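Local coordinates for protein Cfl (Pectobacterium brasiliense, PDB 7A9J) that is a coronafacic acid ligase of the ATP-dependent AMP-binding family, which probably activates its carboxylic acid substrate with ATP for amide formation, at residues E84-A87 and T88-A91; E110-N113 and L114-S118; A209-L212 and T213-T216; I389-H393 and D394-F398. The protein carries 1 engineered substitution. All blocks are in the same frame, centred on the assembly; numbering follows the deposited sequence. Where two conformers were deposited one is given.

Interaction 1: E84-A87 and T88-A91; sequences ELIA and TYYA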
loop_
_atom_site.group_PDB
_atom_site.type_symbol
_atom_site.label_atom_id
_atom_site.label_comp_id
_atom_site.label_asym_id
_atom_site.label_seq_id
_atom_site.Cartn_x
_atom_site.Cartn_y
_atom_site.Cartn_z
ATOM N N GLU A 84 -3.275 18.312 9.939
ATOM C CA GLU A 84 -2.030 19.044 9.749
ATOM C C GLU A 84 -1.091 18.328 8.801
ATOM O O GLU A 84 -0.322 19.015 8.093
ATOM C CB GLU A 84 -1.304 19.278 11.091
ATOM C CG GLU A 84 -2.044 20.318 11.944
ATOM C CD GLU A 84 -3.271 19.742 12.672
ATOM O OE1 GLU A 84 -3.522 18.519 12.668
ATOM O OE2 GLU A 84 -3.976 20.549 13.302
ATOM N N LEU A 85 -1.160 16.974 8.738
ATOM C CA LEU A 85 -0.247 16.243 7.862
ATOM C C LEU A 85 -0.570 16.552 6.406
ATOM O O LEU A 85 0.326 16.910 5.624
ATOM C CB LEU A 85 -0.338 14.721 8.153
ATOM C CG LEU A 85 0.545 13.831 7.257
ATOM C CD1 LEU A 85 1.988 14.408 7.162
ATOM C CD2 LEU A 85 0.563 12.416 7.854
ATOM N N ILE A 86 -1.848 16.458 6.023
ATOM C CA ILE A 86 -2.161 16.714 4.617
ATOM C C ILE A 86 -1.994 18.203 4.299
ATOM O O ILE A 86 -1.526 18.563 3.206
ATOM C CB ILE A 86 -3.564 16.169 4.272
ATOM C CG1 ILE A 86 -3.880 16.399 2.763
ATOM C CG2 ILE A 86 -4.619 16.787 5.218
ATOM C CD1 ILE A 86 -2.841 15.752 1.744
ATOM N N ALA A 87 -2.281 19.091 5.260
ATOM C CA ALA A 87 -2.031 20.496 5.007
ATOM C C ALA A 87 -0.548 20.765 4.777
ATOM O O ALA A 87 -0.180 21.603 3.927
ATOM C CB ALA A 87 -2.584 21.309 6.176
ATOM N N THR A 88 0.317 20.078 5.546
ATOM C CA THR A 88 1.754 20.303 5.427
ATOM C C THR A 88 2.267 19.798 4.095
ATOM O O THR A 88 3.091 20.458 3.469
ATOM C CB THR A 88 2.483 19.585 6.574
ATOM O OG1 THR A 88 2.117 20.237 7.811
ATOM C CG2 THR A 88 4.002 19.658 6.397
ATOM N N TYR A 89 1.789 18.615 3.637
ATOM C CA TYR A 89 2.169 18.188 2.288
ATOM C C TYR A 89 1.841 19.273 1.263
ATOM O O TYR A 89 2.674 19.617 0.424
ATOM C CB TYR A 89 1.429 16.904 1.870
ATOM C CG TYR A 89 1.757 15.675 2.602
ATOM C CD1 TYR A 89 3.041 15.446 3.123
ATOM C CD2 TYR A 89 0.790 14.693 2.743
ATOM C CE1 TYR A 89 3.352 14.219 3.748
ATOM C CE2 TYR A 89 1.074 13.485 3.397
ATOM C CZ TYR A 89 2.355 13.249 3.884
ATOM O OH TYR A 89 2.673 12.061 4.507
ATOM N N TYR A 90 0.620 19.817 1.309
ATOM C CA TYR A 90 0.263 20.808 0.312
ATOM C C TYR A 90 1.043 22.111 0.480
ATOM O O TYR A 90 1.349 22.798 -0.520
ATOM C CB TYR A 90 -1.210 21.120 0.424
ATOM C CG TYR A 90 -2.048 20.108 -0.333
ATOM C CD1 TYR A 90 -1.921 19.992 -1.734
ATOM C CD2 TYR A 90 -3.019 19.361 0.318
ATOM C CE1 TYR A 90 -2.760 19.107 -2.463
ATOM C CE2 TYR A 90 -3.850 18.487 -0.397
ATOM C CZ TYR A 90 -3.707 18.391 -1.785
ATOM O OH TYR A 90 -4.526 17.547 -2.491
ATOM N N ALA A 91 1.344 22.494 1.721
ATOM C CA ALA A 91 2.156 23.698 1.907
ATOM C C ALA A 91 3.561 23.537 1.315
ATOM O O ALA A 91 4.099 24.507 0.735
ATOM C CB ALA A 91 2.219 24.107 3.389
#
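The phenol ring of Y89 receives L85 over one face and I86 at its rim. CD1 of L85 sits 3.9 Å from the centroid of the Y89 ring, 29° off the normal, a CH-pi contact, and the carbonyl oxygen of L85 lies above the same face, displaced toward the ring margin. CD1 of I86 approaches in the ring plane, 3.9 Å from CD2 of Y89. That methyl also touches the neighbouring aromatic ring, 3.6 Å from CE2 of Y90, where the two side chains run alongside each other; because I86 was modelled in two conformers, both of its contacts describe one of them. Y89 keeps CG anti to its carbonyl carbon (chi1 -67°), which leans the ring back along the helix and across L85. Its hydroxyl is hydrogen-bonded to the carbonyl oxygen of L237, pinning the far end of the ring.

One carbonyl oxygen of the helix is gripped twice. E84 O accepts from T88 N at 2.8 Å and from T88 OG1 at 2.7 Å, the two donors coming from opposite faces of the carbonyl plane, so the buried threonine hydroxyl is satisfied within its own helix. The regular bond from Y89 N to L85 O, 3.0 Å long, joins the same two residues whose side chains meet.

Around this turn Y90 packs against the rings of F28 and F247, Y89 against F99, and A87 against helix 50-66. The arrangement is that of a buried helix in a beta-alpha-beta unit, with helix 83-95 connecting strands 74-78 and 98-101 of a parallel sheet.

Interaction 2: E110-N113 and L114-S118; sequences EVKN and LIQHS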
loop_
_atom_site.group_PDB
_atom_site.type_symbol
_atom_site.label_atom_id
_atom_site.label_comp_id
_atom_site.label_asym_id
_atom_site.label_seq_id
_atom_site.Cartn_x
_atom_site.Cartn_y
_atom_site.Cartn_z
ATOM N N GLU A 110 16.744 4.906 13.055
ATOM C CA GLU A 110 16.440 4.909 11.632
ATOM C C GLU A 110 15.902 6.254 11.188
ATOM O O GLU A 110 16.186 6.718 10.073
ATOM C CB GLU A 110 15.431 3.811 11.330
ATOM C CG GLU A 110 16.140 2.422 11.286
ATOM C CD GLU A 110 15.179 1.254 11.402
ATOM O OE1 GLU A 110 13.983 1.474 11.663
ATOM O OE2 GLU A 110 15.623 0.099 11.243
ATOM N N VAL A 111 15.079 6.867 12.031
ATOM C CA VAL A 111 14.575 8.208 11.746
ATOM C C VAL A 111 15.736 9.183 11.636
ATOM O O VAL A 111 15.832 9.939 10.670
ATOM C CB VAL A 111 13.593 8.630 12.844
ATOM C CG1 VAL A 111 13.306 10.166 12.733
ATOM C CG2 VAL A 111 12.308 7.820 12.722
ATOM N N LYS A 112 16.665 9.130 12.603
ATOM C CA LYS A 112 17.834 9.994 12.529
ATOM C C LYS A 112 18.624 9.755 11.244
ATOM O O LYS A 112 19.014 10.708 10.554
ATOM C CB LYS A 112 18.705 9.786 13.755
ATOM C CG LYS A 112 20.018 10.616 13.717
ATOM C CD LYS A 112 20.764 10.654 15.043
ATOM C CE LYS A 112 21.732 11.847 15.075
ATOM N NZ LYS A 112 22.774 11.656 16.139
ATOM N N ASN A 113 18.819 8.487 10.876
ATOM C CA ASN A 113 19.544 8.192 9.642
ATOM C C ASN A 113 18.893 8.840 8.424
ATOM O O ASN A 113 19.592 9.415 7.576
ATOM C CB ASN A 113 19.659 6.686 9.425
ATOM C CG ASN A 113 20.476 6.370 8.183
ATOM O OD1 ASN A 113 21.630 6.782 8.078
ATOM N ND2 ASN A 113 19.864 5.699 7.215
ATOM N N LEU A 114 17.552 8.770 8.312
ATOM C CA LEU A 114 16.888 9.394 7.165
ATOM C C LEU A 114 16.942 10.916 7.218
ATOM O O LEU A 114 17.043 11.567 6.176
ATOM C CB LEU A 114 15.429 8.940 7.057
ATOM C CG LEU A 114 15.318 7.453 6.695
ATOM C CD1 LEU A 114 13.893 7.181 6.173
ATOM C CD2 LEU A 114 16.380 6.983 5.684
ATOM N N ILE A 115 16.795 11.509 8.399
ATOM C CA ILE A 115 16.906 12.966 8.469
ATOM C C ILE A 115 18.265 13.403 7.964
ATOM O O ILE A 115 18.378 14.361 7.184
ATOM C CB ILE A 115 16.662 13.454 9.907
ATOM C CG1 ILE A 115 15.175 13.299 10.247
ATOM C CG2 ILE A 115 17.080 14.939 10.084
ATOM C CD1 ILE A 115 14.906 13.628 11.726
ATOM N N GLN A 116 19.307 12.680 8.375
ATOM C CA GLN A 116 20.667 13.013 7.979
ATOM C C GLN A 116 20.898 12.696 6.509
ATOM O O GLN A 116 21.401 13.537 5.756
ATOM C CB GLN A 116 21.650 12.245 8.855
ATOM C CG GLN A 116 21.590 12.682 10.303
ATOM C CD GLN A 116 22.706 12.067 11.109
ATOM O OE1 GLN A 116 22.830 10.840 11.195
ATOM N NE2 GLN A 116 23.538 12.910 11.688
ATOM N N HIS A 117 20.518 11.489 6.081
ATOM C CA HIS A 117 20.754 11.076 4.699
ATOM C C HIS A 117 20.042 11.998 3.716
ATOM O O HIS A 117 20.605 12.351 2.673
ATOM C CB HIS A 117 20.297 9.627 4.498
ATOM C CG HIS A 117 20.652 9.049 3.152
ATOM N ND1 HIS A 117 19.824 9.155 2.057
ATOM C CD2 HIS A 117 21.733 8.349 2.733
ATOM C CE1 HIS A 117 20.363 8.531 1.026
ATOM N NE2 HIS A 117 21.528 8.036 1.408
ATOM N N SER A 118 18.791 12.367 4.014
ATOM C CA SER A 118 18.019 13.238 3.144
ATOM C C SER A 118 18.542 14.677 3.125
ATOM O O SER A 118 18.078 15.464 2.294
ATOM C CB SER A 118 16.538 13.272 3.579
ATOM O OG SER A 118 16.367 13.961 4.821
#
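V111 and I115 meet on the buried side of this helix, CG1 of V111 lying 3.9 Å from CD1 of I115. On another side the lysine and glutamine of the next i, i+4 pair cross: CG of K112 is 3.8 Å from OE1 of Q116, and CE of K112 is 4.0 Å from NE2 of Q116, so the amide lies over the aliphatic part of the lysine. With CG anti to its backbone N (chi1 177°) and the chain extended beyond it, K112 runs past the amide, and its ammonium makes a weak bond with S139.

Beneath these side chains runs regular backbone bonding, such as I115 N to V111 O at 2.9 Å and H117 N to N113 O at 2.7 Å. S118 N bonds to L114 O at 2.9 Å. E110 turns its carboxylate back to the amide of S107 near the helix start, while H117 ND1 is tied to the hydroxyl of Y188.

Helix 108-117 rests V111 and I115 on strand 74-78, through H78 and S76; I115 also reaches I137 of helix 134-138, and L114 packs on Y188 of strand 183-188.

Interaction 3: A209-L212 and T213-T216; sequences AVNL and TKVT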
loop_
_atom_site.group_PDB
_atom_site.type_symbol
_atom_site.label_atom_id
_atom_site.label_comp_id
_atom_site.label_asym_id
_atom_site.label_seq_id
_atom_site.Cartn_x
_atom_site.Cartn_y
_atom_site.Cartn_z
ATOM N N ALA A 209 1.580 10.276 -10.895
ATOM C CA ALA A 209 1.223 9.245 -9.928
ATOM C C ALA A 209 -0.187 9.452 -9.377
ATOM O O ALA A 209 -0.917 8.479 -9.110
ATOM C CB ALA A 209 2.237 9.233 -8.791
ATOM N N VAL A 210 -0.564 10.715 -9.119
ATOM C CA VAL A 210 -1.926 10.970 -8.675
ATOM C C VAL A 210 -2.915 10.608 -9.775
ATOM O O VAL A 210 -4.002 10.056 -9.503
ATOM C CB VAL A 210 -2.070 12.462 -8.260
ATOM C CG1 VAL A 210 -3.535 12.783 -8.060
ATOM C CG2 VAL A 210 -1.295 12.655 -6.899
ATOM N N ASN A 211 -2.560 10.919 -11.029
ATOM C CA ASN A 211 -3.425 10.576 -12.165
ATOM C C ASN A 211 -3.613 9.049 -12.289
ATOM O O ASN A 211 -4.742 8.595 -12.560
ATOM C CB ASN A 211 -2.858 11.122 -13.473
ATOM C CG ASN A 211 -3.063 12.637 -13.622
ATOM O OD1 ASN A 211 -3.834 13.244 -12.892
ATOM N ND2 ASN A 211 -2.360 13.236 -14.575
ATOM N N LEU A 212 -2.563 8.268 -12.028
ATOM C CA LEU A 212 -2.733 6.809 -11.953
ATOM C C LEU A 212 -3.679 6.464 -10.808
ATOM O O LEU A 212 -4.599 5.647 -10.960
ATOM C CB LEU A 212 -1.403 6.094 -11.717
ATOM C CG LEU A 212 -0.472 6.124 -12.938
ATOM C CD1 LEU A 212 0.954 5.805 -12.509
ATOM C CD2 LEU A 212 -0.982 5.067 -14.006
ATOM N N THR A 213 -3.459 7.076 -9.646
ATOM C CA THR A 213 -4.244 6.699 -8.476
ATOM C C THR A 213 -5.719 7.064 -8.648
ATOM O O THR A 213 -6.594 6.333 -8.175
ATOM C CB THR A 213 -3.651 7.404 -7.224
ATOM O OG1 THR A 213 -2.236 7.058 -7.189
ATOM C CG2 THR A 213 -4.342 6.877 -5.974
ATOM N N LYS A 214 -5.997 8.222 -9.256
ATOM C CA LYS A 214 -7.386 8.647 -9.476
ATOM C C LYS A 214 -8.218 7.568 -10.146
ATOM O O LYS A 214 -9.370 7.363 -9.746
ATOM C CB LYS A 214 -7.461 9.908 -10.349
ATOM C CG LYS A 214 -7.169 11.161 -9.530
ATOM C CD LYS A 214 -7.001 12.395 -10.491
ATOM C CE LYS A 214 -8.149 12.683 -11.396
ATOM N NZ LYS A 214 -7.887 14.046 -12.054
ATOM N N VAL A 215 -7.629 6.840 -11.127
ATOM C CA VAL A 215 -8.327 5.759 -11.873
ATOM C C VAL A 215 -8.726 4.606 -10.954
ATOM O O VAL A 215 -9.611 3.819 -11.299
ATOM C CB VAL A 215 -7.411 5.228 -13.064
ATOM C CG1 VAL A 215 -8.111 4.109 -13.888
ATOM C CG2 VAL A 215 -7.082 6.401 -13.953
ATOM N N THR A 216 -8.062 4.457 -9.808
ATOM C CA THR A 216 -8.336 3.365 -8.889
ATOM C C THR A 216 -9.297 3.734 -7.771
ATOM O O THR A 216 -9.663 2.841 -6.981
ATOM C CB THR A 216 -7.045 2.819 -8.239
ATOM O OG1 THR A 216 -6.606 3.686 -7.203
ATOM C CG2 THR A 216 -5.911 2.616 -9.300
#
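K214 folds back over the turn that begins at V210 and N211. Its CB lies about equally far from the carbonyl oxygens of V210 and N211, and CG comes to 3.4 Å from V210 O, the acceptor that also receives the backbone K214 N at 2.7 Å. CD then passes N211, 4.1 Å from its OD1, the two side chains running side by side in the same direction. At chi3 the chain bends (57°), which turns the last atoms along the asparagine rather than straight outward; NZ of K214 stops 4.2 Å from OD1 of N211, too far for a direct bond.

T213, by contrast, turns its polar atom inward to the helix. OG1 lies anti to the carbonyl carbon (chi1 -54°) and donates to A209 O at 2.7 Å, while T213 N reaches the same oxygen from the opposite face of the carbonyl plane. One buried acceptor thus takes two donors from a single residue.

In the next residues the bonds run three residues back. V215 N makes a weak bond to L212 O, and T216 bends round to T213 O: its OG1 donates at 2.8 Å in the carbonyl plane, on a lone pair, and its backbone N bonds to the same oxygen at 2.9 Å.

A209 and T213 pack on L244 of helix 240-251, where V210 meets Q251 and K214 meets A248. L212 faces the loop residues L361, V364 and S382. T213 and T216 touch P342 and Y345 of strand 342-346, bringing this end of helix 203-214 beside the ligand pocket, to which L244 and P342 belong.

Interaction 4: I389-H393 and D394-F398; sequences IWNGH and DIELF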
loop_
_atom_site.group_PDB
_atom_site.type_symbol
_atom_site.label_atom_id
_atom_site.label_comp_id
_atom_site.label_asym_id
_atom_site.label_seq_id
_atom_site.Cartn_x
_atom_site.Cartn_y
_atom_site.Cartn_z
ATOM N N ILE A 389 17.511 8.289 -7.667
ATOM C CA ILE A 389 17.662 7.869 -6.286
ATOM C C ILE A 389 18.600 8.830 -5.601
ATOM O O ILE A 389 19.718 9.084 -6.084
ATOM C CB ILE A 389 18.176 6.414 -6.174
ATOM C CG1 ILE A 389 17.103 5.436 -6.686
ATOM C CG2 ILE A 389 18.617 6.147 -4.741
ATOM C CD1 ILE A 389 17.580 3.973 -6.731
ATOM N N TRP A 390 18.147 9.370 -4.479
ATOM C CA TRP A 390 18.972 10.244 -3.691
ATOM C C TRP A 390 19.946 9.386 -2.895
ATOM O O TRP A 390 19.518 8.514 -2.137
ATOM C CB TRP A 390 18.094 11.072 -2.755
ATOM C CG TRP A 390 18.895 11.848 -1.882
ATOM C CD1 TRP A 390 19.049 11.673 -0.541
ATOM C CD2 TRP A 390 19.732 12.946 -2.244
ATOM N NE1 TRP A 390 19.903 12.597 -0.043
ATOM C CE2 TRP A 390 20.350 13.395 -1.064
ATOM C CE3 TRP A 390 20.023 13.593 -3.456
ATOM C CZ2 TRP A 390 21.234 14.476 -1.049
ATOM C CZ3 TRP A 390 20.907 14.664 -3.442
ATOM C CH2 TRP A 390 21.507 15.091 -2.246
ATOM N N ASN A 391 21.235 9.643 -3.035
ATOM C CA ASN A 391 22.223 8.746 -2.445
ATOM C C ASN A 391 22.884 9.362 -1.240
ATOM O O ASN A 391 23.907 8.857 -0.770
ATOM C CB ASN A 391 23.256 8.319 -3.496
ATOM C CG ASN A 391 24.077 9.481 -4.058
ATOM O OD1 ASN A 391 24.268 10.526 -3.423
ATOM N ND2 ASN A 391 24.585 9.282 -5.271
ATOM N N GLY A 392 22.304 10.438 -0.714
ATOM C CA GLY A 392 22.901 11.226 0.319
ATOM C C GLY A 392 23.593 12.469 -0.192
ATOM O O GLY A 392 23.593 13.496 0.501
ATOM N N HIS A 393 24.173 12.406 -1.390
ATOM C CA HIS A 393 24.929 13.528 -1.939
ATOM C C HIS A 393 24.398 14.018 -3.273
ATOM O O HIS A 393 24.361 15.232 -3.496
ATOM C CB HIS A 393 26.405 13.147 -2.098
ATOM C CG HIS A 393 26.910 12.251 -1.015
ATOM N ND1 HIS A 393 26.699 10.888 -1.020
ATOM C CD2 HIS A 393 27.603 12.522 0.117
ATOM C CE1 HIS A 393 27.248 10.357 0.058
ATOM N NE2 HIS A 393 27.804 11.326 0.765
ATOM N N ASP A 394 23.993 13.112 -4.166
ATOM C CA ASP A 394 23.427 13.484 -5.460
ATOM C C ASP A 394 22.325 12.507 -5.844
ATOM O O ASP A 394 22.091 11.493 -5.178
ATOM C CB ASP A 394 24.488 13.530 -6.561
ATOM C CG ASP A 394 25.506 14.636 -6.343
ATOM O OD1 ASP A 394 26.537 14.356 -5.696
ATOM O OD2 ASP A 394 25.268 15.784 -6.795
ATOM N N ILE A 395 21.637 12.825 -6.933
ATOM C CA ILE A 395 20.628 11.944 -7.484
ATOM C C ILE A 395 21.277 11.014 -8.488
ATOM O O ILE A 395 21.924 11.464 -9.431
ATOM C CB ILE A 395 19.508 12.744 -8.152
ATOM C CG1 ILE A 395 19.079 13.861 -7.218
ATOM C CG2 ILE A 395 18.375 11.800 -8.591
ATOM C CD1 ILE A 395 17.720 14.407 -7.548
ATOM N N GLU A 396 21.080 9.725 -8.316
ATOM C CA GLU A 396 21.425 8.792 -9.376
ATOM C C GLU A 396 20.237 8.736 -10.324
ATOM O O GLU A 396 19.166 8.245 -9.951
ATOM C CB GLU A 396 21.759 7.420 -8.800
ATOM C CG GLU A 396 22.788 7.444 -7.685
ATOM C CD GLU A 396 23.148 6.047 -7.206
ATOM O OE1 GLU A 396 24.052 5.436 -7.808
ATOM O OE2 GLU A 396 22.513 5.548 -6.249
ATOM N N LEU A 397 20.416 9.227 -11.547
ATOM C CA LEU A 397 19.280 9.464 -12.424
ATOM C C LEU A 397 18.785 8.173 -13.064
ATOM O O LEU A 397 19.558 7.251 -13.349
ATOM C CB LEU A 397 19.642 10.490 -13.496
ATOM C CG LEU A 397 19.782 11.917 -12.953
ATOM C CD1 LEU A 397 20.300 12.831 -14.050
ATOM C CD2 LEU A 397 18.458 12.440 -12.401
ATOM N N PHE A 398 17.469 8.115 -13.263
ATOM C CA PHE A 398 16.818 6.979 -13.895
ATOM C C PHE A 398 16.708 7.227 -15.392
ATOM O O PHE A 398 16.119 8.241 -15.795
ATOM C CB PHE A 398 15.420 6.774 -13.323
ATOM C CG PHE A 398 15.380 5.970 -12.054
ATOM C CD1 PHE A 398 16.217 4.879 -11.868
ATOM C CD2 PHE A 398 14.496 6.304 -11.043
ATOM C CE1 PHE A 398 16.165 4.138 -10.699
ATOM C CE2 PHE A 398 14.439 5.566 -9.863
ATOM C CZ PHE A 398 15.271 4.480 -9.694
#
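A single side-chain oxygen, OD1 of N391, gathers several donors, among them the backbone N of D394. OD1 of N391 accepts D394 N at 2.7 Å in an almost straight bond (175°), and H393 N at 2.8 Å, with H393 ND1 adding a weak third. The bond to H393 N, two residues on, makes an Asx turn. N391 holds CG between its backbone N and carbonyl carbon (chi1 63°), which swings the amide back over the loop it organises. In return, N391 N donates to D394 O at 3.0 Å, so the turn is held by both backbone and side chain. G392 has a positive phi of 98°, a conformation in which a beta carbon would press on the carbonyl oxygen of N391.

This is the tip of a beta hairpin that adds strands 388-390 and 395-397 to an antiparallel sheet of four, 395-397 being its outer strand. I389 and E396 are its hydrogen-bonded pair, I389 N to E396 O at 2.8 Å and E396 N to I389 O at 2.7 Å; W390 and I395 form the next, non-hydrogen-bonded pair.

On the W390 and I395 side, the indole has CG1 of I395 at its edge, in plane, 3.9 Å from CE3 of W390, while the backbone nitrogens of G392 and H393 lie above one ring face, toward the rim. V200 packs against W390 and I395, and R74 makes a cation-pi contact with the indole. On the other side ND2 of N391 lies 3.5 Å from CG of E396, the two side chains crossing, and CZ of F398 reaches CG1 of I389 at 3.6 Å, the phenyl ring also meeting R402 in a cation-pi contact.

Overall arrangement
Interactions 2 and 4 are the pair that touch: W390 NE1 probably donates to H117 O at 2.8 Å. The imidazole packs on the loop, CE1 of H117 3.2 Å from G392 N, so the hairpin tip sits on the end of helix 108-117. Interaction 1, with its centre about 21 Å from that of interaction 2, is linked to it through strand 74-78, which both helices contact. Interactions 1 and 3 come within about 7 Å at their nearest atoms and both pack on helix 240-251. Interaction 3 lies closest to the bound indene carboxylic acid, about 6 Å from the side chain of T216, against about 11 Å for Y89, 12 Å for F398 and 14 Å for L114.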